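Local coordinates for glycerophosphodiester phosphodiesterase (Thermotoga maritima, PDB 1O1Z), which belongs to the glycerophosphodiester phosphodiesterase family and is built on a TIM-barrel fold, at residues A[75-78]-A[79-83]; A[158-161]-A[162-166]; A[175-179]-A[180-184]. One frame throughout, in Å; residues are numbered along the deposited sequence.

Interaction 1 of 3, residues A[75-78]-A[79-83]; sequences RDAT and VSELK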
ATOM      1  N   ARG A  75      -2.062 -11.536 -16.241  1.00  8.13           N
ATOM      2  CA  ARG A  75      -2.886 -12.732 -16.087  1.00 11.11           C
ATOM      3  C   ARG A  75      -2.827 -13.672 -17.293  1.00 10.16           C
ATOM      4  O   ARG A  75      -3.397 -14.766 -17.240  1.00 13.15           O
ATOM      5  CB  ARG A  75      -4.332 -12.379 -15.762  1.00 10.54           C
ATOM      6  CG  ARG A  75      -5.115 -11.693 -16.860  1.00 11.28           C
ATOM      7  CD  ARG A  75      -6.553 -11.358 -16.429  1.00 13.44           C
ATOM      8  NE  ARG A  75      -6.519 -10.315 -15.418  1.00 13.40           N
ATOM      9  CZ  ARG A  75      -6.569  -8.998 -15.658  1.00 16.11           C
ATOM     10  NH1 ARG A  75      -6.703  -8.532 -16.886  1.00 16.37           N
ATOM     11  NH2 ARG A  75      -6.466  -8.140 -14.639  1.00 16.07           N
ATOM     12  N   ASP A  76      -2.155 -13.246 -18.355  1.00  8.96           N
ATOM     13  CA  ASP A  76      -2.039 -14.005 -19.586  1.00 10.79           C
ATOM     14  C   ASP A  76      -0.716 -14.784 -19.633  1.00 11.34           C
ATOM     15  O   ASP A  76      -0.501 -15.553 -20.572  1.00 14.10           O
ATOM     16  CB  ASP A  76      -2.114 -13.061 -20.789  1.00 11.09           C
ATOM     17  CG  ASP A  76      -3.529 -12.588 -21.114  1.00 18.61           C
ATOM     18  OD1 ASP A  76      -4.516 -13.081 -20.536  1.00 20.02           O
ATOM     19  OD2 ASP A  76      -3.729 -11.720 -21.982  1.00 24.78           O
ATOM     20  N   ALA A  77       0.159 -14.559 -18.663  1.00 11.00           N
ATOM     21  CA  ALA A  77       1.474 -15.198 -18.632  1.00 11.01           C
ATOM     22  C   ALA A  77       1.688 -15.877 -17.291  1.00 11.86           C
ATOM     23  O   ALA A  77       1.234 -15.392 -16.249  1.00 11.99           O
ATOM     24  CB  ALA A  77       2.554 -14.174 -18.868  1.00 11.89           C
ATOM     25  N   THR A  78       2.421 -16.995 -17.297  1.00 11.05           N
ATOM     26  CA  THR A  78       2.831 -17.619 -16.050  1.00 11.70           C
ATOM     27  C   THR A  78       3.927 -16.797 -15.359  1.00  9.45           C
ATOM     28  O   THR A  78       4.596 -15.950 -15.975  1.00  9.50           O
ATOM     29  CB  THR A  78       3.376 -19.036 -16.293  1.00 12.49           C
ATOM     30  OG1 THR A  78       4.578 -18.939 -17.081  1.00 11.15           O
ATOM     31  CG2 THR A  78       2.387 -19.890 -17.091  1.00 15.11           C
ATOM     32  N   VAL A  79       4.156 -17.061 -14.084  1.00 10.08           N
ATOM     33  CA  VAL A  79       5.252 -16.383 -13.386  1.00 12.27           C
ATOM     34  C   VAL A  79       6.592 -16.550 -14.123  1.00  9.78           C
ATOM     35  O   VAL A  79       7.315 -15.578 -14.330  1.00 10.08           O
ATOM     36  CB  VAL A  79       5.393 -16.844 -11.917  1.00 15.04           C
ATOM     37  CG1 VAL A  79       6.625 -16.256 -11.283  1.00 18.02           C
ATOM     38  CG2 VAL A  79       4.172 -16.434 -11.103  1.00 16.81           C
ATOM     39  N   SER A  80       6.895 -17.770 -14.558  1.00 11.70           N
ATOM     40  CA  SER A  80       8.132 -18.031 -15.288  1.00  9.17           C
ATOM     41  C   SER A  80       8.214 -17.185 -16.562  1.00  7.92           C
ATOM     42  O   SER A  80       9.247 -16.597 -16.858  1.00  9.79           O
ATOM     43  CB  SER A  80       8.255 -19.518 -15.620  1.00 12.94           C
ATOM     44  OG  SER A  80       9.507 -19.747 -16.262  1.00 13.93           O
ATOM     45  N   GLU A  81       7.107 -17.127 -17.320  1.00  8.03           N
ATOM     46  CA  GLU A  81       7.051 -16.328 -18.543  1.00  9.04           C
ATOM     47  C   GLU A  81       7.256 -14.838 -18.258  1.00  8.23           C
ATOM     48  O   GLU A  81       7.969 -14.164 -18.981  1.00  9.80           O
ATOM     49  CB  GLU A  81       5.719 -16.560 -19.247  1.00  9.80           C
ATOM     50  CG  GLU A  81       5.670 -17.937 -19.898  1.00 11.40           C
ATOM     51  CD  GLU A  81       4.291 -18.390 -20.342  1.00 18.65           C
ATOM     52  OE1 GLU A  81       3.258 -17.734 -20.040  1.00 14.57           O
ATOM     53  OE2 GLU A  81       4.235 -19.453 -21.000  1.00 19.01           O
ATOM     54  N   LEU A  82       6.650 -14.353 -17.182  1.00  8.77           N
ATOM     55  CA  LEU A  82       6.810 -12.958 -16.774  1.00  9.17           C
ATOM     56  C   LEU A  82       8.240 -12.631 -16.389  1.00  7.91           C
ATOM     57  O   LEU A  82       8.763 -11.588 -16.728  1.00  9.37           O
ATOM     58  CB  LEU A  82       5.856 -12.613 -15.630  1.00  9.90           C
ATOM     59  CG  LEU A  82       4.380 -12.644 -16.033  1.00  9.14           C
ATOM     60  CD1 LEU A  82       3.473 -12.643 -14.813  1.00 13.91           C
ATOM     61  CD2 LEU A  82       4.058 -11.489 -16.980  1.00 12.61           C
ATOM     62  N   LYS A  83       8.872 -13.532 -15.656  1.00  9.92           N
ATOM     63  CA  LYS A  83      10.278 -13.362 -15.307  1.00  9.68           C
ATOM     64  C   LYS A  83      11.183 -13.400 -16.542  1.00  7.62           C
ATOM     65  O   LYS A  83      12.135 -12.639 -16.626  1.00  9.47           O
ATOM     66  CB  LYS A  83      10.671 -14.430 -14.289  1.00 10.47           C
ATOM     67  CG  LYS A  83      10.144 -14.064 -12.891  1.00 14.21           C
ATOM     68  CD  LYS A  83      10.515 -15.022 -11.811  1.00 19.45           C
ATOM     69  CE  LYS A  83       9.978 -14.578 -10.457  1.00 17.96           C
ATOM     70  NZ  LYS A  83      10.770 -13.513  -9.800  1.00 16.13           N
TER
HETATM   71  O   HOH W   1       0.783 -18.033 -21.046  1.00 24.53           O

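Interaction 2 of 3, residues A[158-161]-A[162-166]; sequences GSIE and NFVER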
ATOM      1  N   GLY A 158     -18.699   7.014  -1.184  1.00 18.67           N
ATOM      2  CA  GLY A 158     -20.068   7.477  -1.304  1.00 18.56           C
ATOM      3  C   GLY A 158     -20.160   8.892  -0.738  1.00 19.18           C
ATOM      4  O   GLY A 158     -19.459   9.784  -1.183  1.00 27.90           O
ATOM      5  N   SER A 159     -20.976   9.073   0.281  1.00 20.89           N
ATOM      6  CA  SER A 159     -21.046  10.368   0.969  1.00 19.19           C
ATOM      7  C   SER A 159     -20.162  10.314   2.208  1.00 18.53           C
ATOM      8  O   SER A 159     -19.885   9.216   2.708  1.00 16.49           O
ATOM      9  CB  SER A 159     -22.458  10.623   1.373  1.00 14.40           C
ATOM     10  OG  SER A 159     -22.890   9.777   2.416  1.00 17.59           O
ATOM     11  N   ILE A 160     -19.726  11.475   2.711  1.00 16.38           N
ATOM     12  CA  ILE A 160     -18.991  11.521   3.976  1.00 13.80           C
ATOM     13  C   ILE A 160     -19.783  10.846   5.083  1.00 11.84           C
ATOM     14  O   ILE A 160     -19.221  10.061   5.846  1.00 12.15           O
ATOM     15  CB  ILE A 160     -18.582  12.972   4.364  1.00 16.74           C
ATOM     16  CG1 ILE A 160     -17.569  13.510   3.360  1.00 24.00           C
ATOM     17  CG2 ILE A 160     -18.029  13.025   5.796  1.00 20.65           C
ATOM     18  CD1 ILE A 160     -16.949  14.843   3.748  1.00 30.95           C
ATOM     19  N   GLU A 161     -21.087  11.086   5.159  1.00 12.39           N
ATOM     20  CA  GLU A 161     -21.884  10.483   6.206  1.00 13.42           C
ATOM     21  C   GLU A 161     -21.873   8.963   6.131  1.00 12.37           C
ATOM     22  O   GLU A 161     -21.748   8.289   7.148  1.00 14.03           O
ATOM     23  CB  GLU A 161     -23.329  11.007   6.157  1.00 16.27           C
ATOM     24  CG  GLU A 161     -24.152  10.586   7.349  1.00 21.64           C
ATOM     25  CD  GLU A 161     -25.371  11.470   7.594  1.00 25.17           C
ATOM     26  OE1 GLU A 161     -25.667  12.344   6.759  1.00 28.72           O
ATOM     27  OE2 GLU A 161     -26.027  11.273   8.625  1.00 39.19           O
ATOM     28  N   ASN A 162     -21.993   8.422   4.921  1.00 13.70           N
ATOM     29  CA  ASN A 162     -21.987   6.984   4.740  1.00 15.64           C
ATOM     30  C   ASN A 162     -20.619   6.410   5.067  1.00 13.86           C
ATOM     31  O   ASN A 162     -20.515   5.316   5.603  1.00 16.74           O
ATOM     32  CB  ASN A 162     -22.382   6.631   3.307  1.00 17.38           C
ATOM     33  CG  ASN A 162     -23.890   6.838   3.036  1.00 25.53           C
ATOM     34  OD1 ASN A 162     -24.717   6.908   3.955  1.00 31.04           O
ATOM     35  ND2 ASN A 162     -24.238   6.933   1.761  1.00 30.06           N
ATOM     36  N   PHE A 163     -19.562   7.150   4.750  1.00 12.25           N
ATOM     37  CA  PHE A 163     -18.222   6.691   5.055  1.00 11.73           C
ATOM     38  C   PHE A 163     -17.997   6.623   6.556  1.00 11.62           C
ATOM     39  O   PHE A 163     -17.440   5.661   7.061  1.00 11.05           O
ATOM     40  CB  PHE A 163     -17.188   7.557   4.393  1.00 15.12           C
ATOM     41  CG  PHE A 163     -15.829   6.958   4.432  1.00 19.09           C
ATOM     42  CD1 PHE A 163     -15.584   5.698   3.884  1.00 21.97           C
ATOM     43  CD2 PHE A 163     -14.820   7.622   5.031  1.00 18.55           C
ATOM     44  CE1 PHE A 163     -14.317   5.147   3.949  1.00 18.09           C
ATOM     45  CE2 PHE A 163     -13.542   7.074   5.091  1.00 17.20           C
ATOM     46  CZ  PHE A 163     -13.309   5.848   4.571  1.00 18.28           C
ATOM     47  N   VAL A 164     -18.438   7.650   7.278  1.00 10.55           N
ATOM     48  CA  VAL A 164     -18.335   7.624   8.733  1.00 10.63           C
ATOM     49  C   VAL A 164     -19.082   6.424   9.315  1.00  9.85           C
ATOM     50  O   VAL A 164     -18.580   5.738  10.192  1.00 11.21           O
ATOM     51  CB  VAL A 164     -18.840   8.951   9.338  1.00 11.99           C
ATOM     52  CG1 VAL A 164     -18.960   8.861  10.863  1.00 15.31           C
ATOM     53  CG2 VAL A 164     -17.938  10.113   8.903  1.00 14.28           C
ATOM     54  N   GLU A 165     -20.278   6.139   8.792  1.00 10.27           N
ATOM     55  CA  GLU A 165     -21.075   5.005   9.240  1.00 12.20           C
ATOM     56  C   GLU A 165     -20.312   3.693   8.996  1.00 10.12           C
ATOM     57  O   GLU A 165     -20.264   2.830   9.845  1.00 12.35           O
ATOM     58  CB  GLU A 165     -22.419   4.985   8.510  1.00 16.00           C
ATOM     59  CG  GLU A 165     -23.377   6.095   8.904  1.00 26.16           C
ATOM     60  CD  GLU A 165     -24.605   6.188   7.993  1.00 33.78           C
ATOM     61  OE1 GLU A 165     -24.739   5.372   7.049  1.00 36.94           O
ATOM     62  OE2 GLU A 165     -25.442   7.088   8.228  1.00 40.81           O
ATOM     63  N   ARG A 166     -19.693   3.578   7.821  1.00  9.19           N
ATOM     64  CA  ARG A 166     -18.957   2.374   7.464  1.00  9.73           C
ATOM     65  C   ARG A 166     -17.764   2.132   8.371  1.00 10.28           C
ATOM     66  O   ARG A 166     -17.517   1.038   8.817  1.00 10.23           O
ATOM     67  CB  ARG A 166     -18.477   2.491   6.030  1.00 11.50           C
ATOM     68  CG  ARG A 166     -17.874   1.238   5.500  1.00 12.59           C
ATOM     69  CD  ARG A 166     -17.438   1.398   4.052  1.00 21.10           C
ATOM     70  NE  ARG A 166     -17.308   0.077   3.526  1.00 23.19           N
ATOM     71  CZ  ARG A 166     -17.868  -0.404   2.430  1.00 16.36           C
ATOM     72  NH1 ARG A 166     -18.593   0.306   1.544  1.00 18.99           N
ATOM     73  NH2 ARG A 166     -17.658  -1.652   2.204  1.00 14.51           N
TER

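Interaction 3 of 3, residues A[175-179]-A[180-184]; sequences LHVPY and QAFEL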
ATOM      1  N   LEU A 175      -6.941   4.001   7.568  1.00  8.98           N
ATOM      2  CA  LEU A 175      -7.517   4.714   6.435  1.00  7.93           C
ATOM      3  C   LEU A 175      -6.363   5.324   5.668  1.00  8.70           C
ATOM      4  O   LEU A 175      -5.495   5.943   6.262  1.00  9.98           O
ATOM      5  CB  LEU A 175      -8.446   5.810   6.902  1.00 10.26           C
ATOM      6  CG  LEU A 175      -9.640   5.326   7.720  1.00 12.26           C
ATOM      7  CD1 LEU A 175     -10.410   6.507   8.312  1.00 17.63           C
ATOM      8  CD2 LEU A 175     -10.586   4.474   6.877  1.00 13.48           C
ATOM      9  N   HIS A 176      -6.354   5.099   4.357  1.00  8.48           N
ATOM     10  CA  HIS A 176      -5.261   5.519   3.490  1.00  9.61           C
ATOM     11  C   HIS A 176      -5.831   6.585   2.586  1.00  9.09           C
ATOM     12  O   HIS A 176      -6.547   6.289   1.637  1.00  9.35           O
ATOM     13  CB  HIS A 176      -4.752   4.316   2.690  1.00 10.32           C
ATOM     14  CG  HIS A 176      -4.198   3.210   3.541  1.00 11.71           C
ATOM     15  ND1 HIS A 176      -3.226   2.347   3.086  1.00 14.79           N
ATOM     16  CD2 HIS A 176      -4.480   2.821   4.814  1.00 13.12           C
ATOM     17  CE1 HIS A 176      -2.935   1.470   4.040  1.00 15.65           C
ATOM     18  NE2 HIS A 176      -3.690   1.729   5.097  1.00 12.81           N
ATOM     19  N   VAL A 177      -5.531   7.829   2.919  1.00  9.69           N
ATOM     20  CA  VAL A 177      -6.216   8.976   2.330  1.00 10.20           C
ATOM     21  C   VAL A 177      -5.246   9.786   1.475  1.00  9.27           C
ATOM     22  O   VAL A 177      -4.048   9.902   1.754  1.00  9.64           O
ATOM     23  CB  VAL A 177      -6.876   9.843   3.408  0.65 15.20           C
ATOM     24  CG1 VAL A 177      -7.687   8.969   4.380  0.65 18.17           C
ATOM     25  CG2 VAL A 177      -5.885  10.569   4.157  0.65 10.56           C
ATOM     26  N   PRO A 178      -5.730  10.342   0.381  1.00  8.24           N
ATOM     27  CA  PRO A 178      -4.887  11.216  -0.424  1.00  9.90           C
ATOM     28  C   PRO A 178      -4.516  12.433   0.392  1.00 10.18           C
ATOM     29  O   PRO A 178      -5.332  12.950   1.137  1.00 10.83           O
ATOM     30  CB  PRO A 178      -5.773  11.593  -1.604  1.00 13.44           C
ATOM     31  CG  PRO A 178      -7.124  11.114  -1.287  1.00 15.51           C
ATOM     32  CD  PRO A 178      -7.085  10.187  -0.168  1.00 11.44           C
ATOM     33  N   TYR A 179      -3.289  12.912   0.273  1.00 10.27           N
ATOM     34  CA  TYR A 179      -2.917  14.081   1.083  1.00 12.06           C
ATOM     35  C   TYR A 179      -3.750  15.346   0.830  1.00 11.37           C
ATOM     36  O   TYR A 179      -3.862  16.207   1.698  1.00 14.10           O
ATOM     37  CB  TYR A 179      -1.413  14.377   0.967  1.00 14.49           C
ATOM     38  CG  TYR A 179      -0.928  14.721  -0.400  1.00 12.09           C
ATOM     39  CD1 TYR A 179      -0.983  16.023  -0.880  1.00 15.58           C
ATOM     40  CD2 TYR A 179      -0.318  13.749  -1.208  1.00 14.59           C
ATOM     41  CE1 TYR A 179      -0.503  16.348  -2.126  1.00 19.41           C
ATOM     42  CE2 TYR A 179       0.188  14.075  -2.438  1.00 18.26           C
ATOM     43  CZ  TYR A 179       0.095  15.366  -2.900  1.00 20.38           C
ATOM     44  OH  TYR A 179       0.586  15.670  -4.148  1.00 26.57           O
ATOM     45  N   GLN A 180      -4.339  15.437  -0.356  1.00 11.40           N
ATOM     46  CA  GLN A 180      -5.206  16.536  -0.727  1.00 11.44           C
ATOM     47  C   GLN A 180      -6.473  16.602   0.131  1.00 11.71           C
ATOM     48  O   GLN A 180      -7.120  17.657   0.195  1.00 13.85           O
ATOM     49  CB  GLN A 180      -5.568  16.444  -2.208  1.00 14.37           C
ATOM     50  CG  GLN A 180      -4.358  16.607  -3.154  1.00 16.85           C
ATOM     51  CD  GLN A 180      -3.705  15.304  -3.569  1.00 19.83           C
ATOM     52  OE1 GLN A 180      -3.878  14.262  -2.931  1.00 14.59           O
ATOM     53  NE2 GLN A 180      -2.937  15.358  -4.665  1.00 22.61           N
ATOM     54  N   ALA A 181      -6.808  15.500   0.804  1.00 10.97           N
ATOM     55  CA  ALA A 181      -7.948  15.488   1.730  1.00 13.70           C
ATOM     56  C   ALA A 181      -7.809  16.531   2.833  1.00 12.23           C
ATOM     57  O   ALA A 181      -8.795  17.084   3.295  1.00 13.93           O
ATOM     58  CB  ALA A 181      -8.147  14.113   2.346  1.00 16.24           C
ATOM     59  N   PHE A 182      -6.572  16.847   3.221  1.00 11.27           N
ATOM     60  CA  PHE A 182      -6.307  17.784   4.305  1.00 11.94           C
ATOM     61  C   PHE A 182      -6.513  19.268   3.972  1.00 12.45           C
ATOM     62  O   PHE A 182      -6.369  20.123   4.839  1.00 14.27           O
ATOM     63  CB  PHE A 182      -4.904  17.518   4.872  1.00 11.52           C
ATOM     64  CG  PHE A 182      -4.803  16.217   5.565  1.00 13.14           C
ATOM     65  CD1 PHE A 182      -5.121  16.107   6.915  1.00 21.30           C
ATOM     66  CD2 PHE A 182      -4.452  15.083   4.864  1.00 17.09           C
ATOM     67  CE1 PHE A 182      -5.056  14.875   7.548  1.00 17.64           C
ATOM     68  CE2 PHE A 182      -4.389  13.858   5.491  1.00 19.30           C
ATOM     69  CZ  PHE A 182      -4.695  13.752   6.828  1.00 15.11           C
ATOM     70  N   GLU A 183      -6.890  19.551   2.729  1.00 11.03           N
ATOM     71  CA  GLU A 183      -7.232  20.897   2.282  1.00 11.47           C
ATOM     72  C   GLU A 183      -8.606  21.374   2.780  1.00 11.70           C
ATOM     73  O   GLU A 183      -8.871  22.568   2.773  1.00 15.91           O
ATOM     74  CB  GLU A 183      -7.190  20.960   0.746  1.00 12.86           C
ATOM     75  CG  GLU A 183      -5.809  20.681   0.155  1.00 20.16           C
ATOM     76  CD  GLU A 183      -5.825  20.500  -1.363  1.00 31.84           C
ATOM     77  OE1 GLU A 183      -6.898  20.656  -1.990  1.00 36.79           O
ATOM     78  OE2 GLU A 183      -4.760  20.187  -1.938  1.00 33.97           O
ATOM     79  N   LEU A 184      -9.459  20.442   3.204  1.00 12.16           N
ATOM     80  CA  LEU A 184     -10.823  20.771   3.661  1.00 13.94           C
ATOM     81  C   LEU A 184     -10.913  20.598   5.171  1.00 10.42           C
ATOM     82  O   LEU A 184     -10.621  19.526   5.691  1.00 11.54           O
ATOM     83  CB  LEU A 184     -11.845  19.854   2.988  1.00 18.39           C
ATOM     84  CG  LEU A 184     -12.071  20.085   1.487  1.00 27.42           C
ATOM     85  CD1 LEU A 184     -13.023  19.020   0.908  1.00 34.94           C
ATOM     86  CD2 LEU A 184     -12.591  21.474   1.214  1.00 29.40           C
TER
HETATM   87  O   HOH W   2      -0.136  13.858  -5.857  1.00 38.73           O

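Interaction 1 of 3, residues A[75-78]-A[79-83]
The flat group here is the carboxylate of Glu81, which is turned back towards Thr78. Thr78 N approaches Glu81 OE1 from above the carboxylate plane, 43° out of it. The Thr78 N to Glu81 OE1 bond is 3.0 Å long and nearly straight, with an N-H...O angle of 165°. A water also donates to Glu81 OE1, at 2.7 Å, so this oxygen takes two bonds. The same water donates to Asp76 O at 2.8 Å and so ties the preceding turn to the carboxylate. Ala77 CA lies close to Glu81 OE1 as well, at 3.4 Å.

Thr78 is the N-cap of helix 79-85. Thr78 OG1 accepts from Glu81 N at 3.1 Å. With the reverse bond from Thr78 N to Glu81 OE1, this makes a capping box. The torsions suit both halves. Thr78 OG1 sits between its own N and carbonyl carbon (chi1 65°), the place from which it meets the amide of Glu81. Glu81 CG lies beside its own N, and the extended chain beyond it carries the carboxylate back past the cap. The first turn is closed by Leu82 N donating to Thr78 O at 2.9 Å.

Ala77 and Leu82 flank the box. Ala77 CB touches Leu82 CD2 at 3.6 Å, which completes a hydrophobic staple between the residue before the cap and the first turn. Both residues are buried, while Glu81 stays exposed. Ser80 OG hydrogen-bonds to Glu84 OE2, one turn on.

The segment follows strand 70-73 and opens helix 79-85. Val79 N bonds to Asp53 OD1 and Ala77 pairs by its backbone with Lys52, which fixes the helix start to the link between strands 43-50 and 56-58.

Interaction 2 of 3, residues A[158-161]-A[162-166]
Ser159 OG takes the amide hydrogen of Asn162 N at 3.0 Å, with an N-H...O angle of 158°. Ser159 is thus the N-cap of helix 160-170. A chi1 of 70° swings the Ser159 hydroxyl under the first turn, where the amide of Asn162 meets it. The regular helix bonds begin at once: Phe163 N to Ser159 O, Val164 N to Ile160 O and Glu165 N to Glu161 O. Val164 CG2 rests against Ile160 O at 3.3 Å, and its contact with Ile160 CG2 is looser, at 4.3 Å.

The next shell holds this turn on the barrel. Ile160 and Val164 both lean on Val190 of helix 185-196. Phe163 packs instead on Leu136 of helix 136-142 and on the loop residues Ile152 and Tyr157. Arg166 makes salt bridges with Asp137 and Asp140.

The exposed flank carries Glu161 and Glu165. Their carboxylate planes are turned 67° from each other, with Glu161 OE2 4.2 Å from Glu165 OE2. Two like charges so close probably repel mildly. Solvent, and the positive end of the helix dipole at this first turn, would offset part of that cost.

Interaction 3 of 3, residues A[175-179]-A[180-184]
Pro178 O accepts the amide hydrogen of Ala181 N at 3.0 Å, and Ala181 CB lies 3.3 Å from Pro178 O. This is the first bond of a 3-10 turn at the C-terminal end of strand 174-178, one of the parallel strands of the TIM barrel. Phe182 N then donates to Tyr179 O at 3.2 Å. In both bonds the donor stands well above the carbonyl plane, by about 50°, as is common in a 3-10 turn.

The Gln180 amide stacks on one face of the Tyr179 ring, their planes 10° apart. Gln180 OE1 lies 3.8 Å above the centre of the Tyr179 ring. A bend at chi2 (93°) folds the amide back over the ring. A water bridges the ends: it is 2.6 Å from Tyr179 OH, and Gln180 NE2 gives it a weak bond.

The Phe182 ring lies between strand 200-204 and helix 185-196. It shares Val203 of the strand and Leu191 of the helix with Val177, so the turn is seated between the strand layer and its covering helix. In one of the two Val177 conformers, Phe182 CE2 meets Val177 CG2 at 3.9 Å. At its edge the ring has Tyr179 O in plane, with Phe182 CD2 3.4 Å from that oxygen.

Overall arrangement
All three are local contacts where the chain changes course. Interactions 1 and 2 are N-caps and start helices, whereas interaction 3 ends a strand in a 3-10 turn. Interaction 1 relies on a reciprocal capping box and is partly buried. Interaction 2 has a one-way serine cap and lies on the surface. Interaction 3 is also largely at the surface, but adds an amide-ring stack. Interactions 2 and 3 serve neighbouring parts of the barrel: helix 160-170 leads into strand 174-178, and Phe163 CZ touches Leu175 CD2 at 3.8 Å. Both also pack on helix 185-196. Interaction 1 stands apart, about 21 Å from either at the nearest atoms.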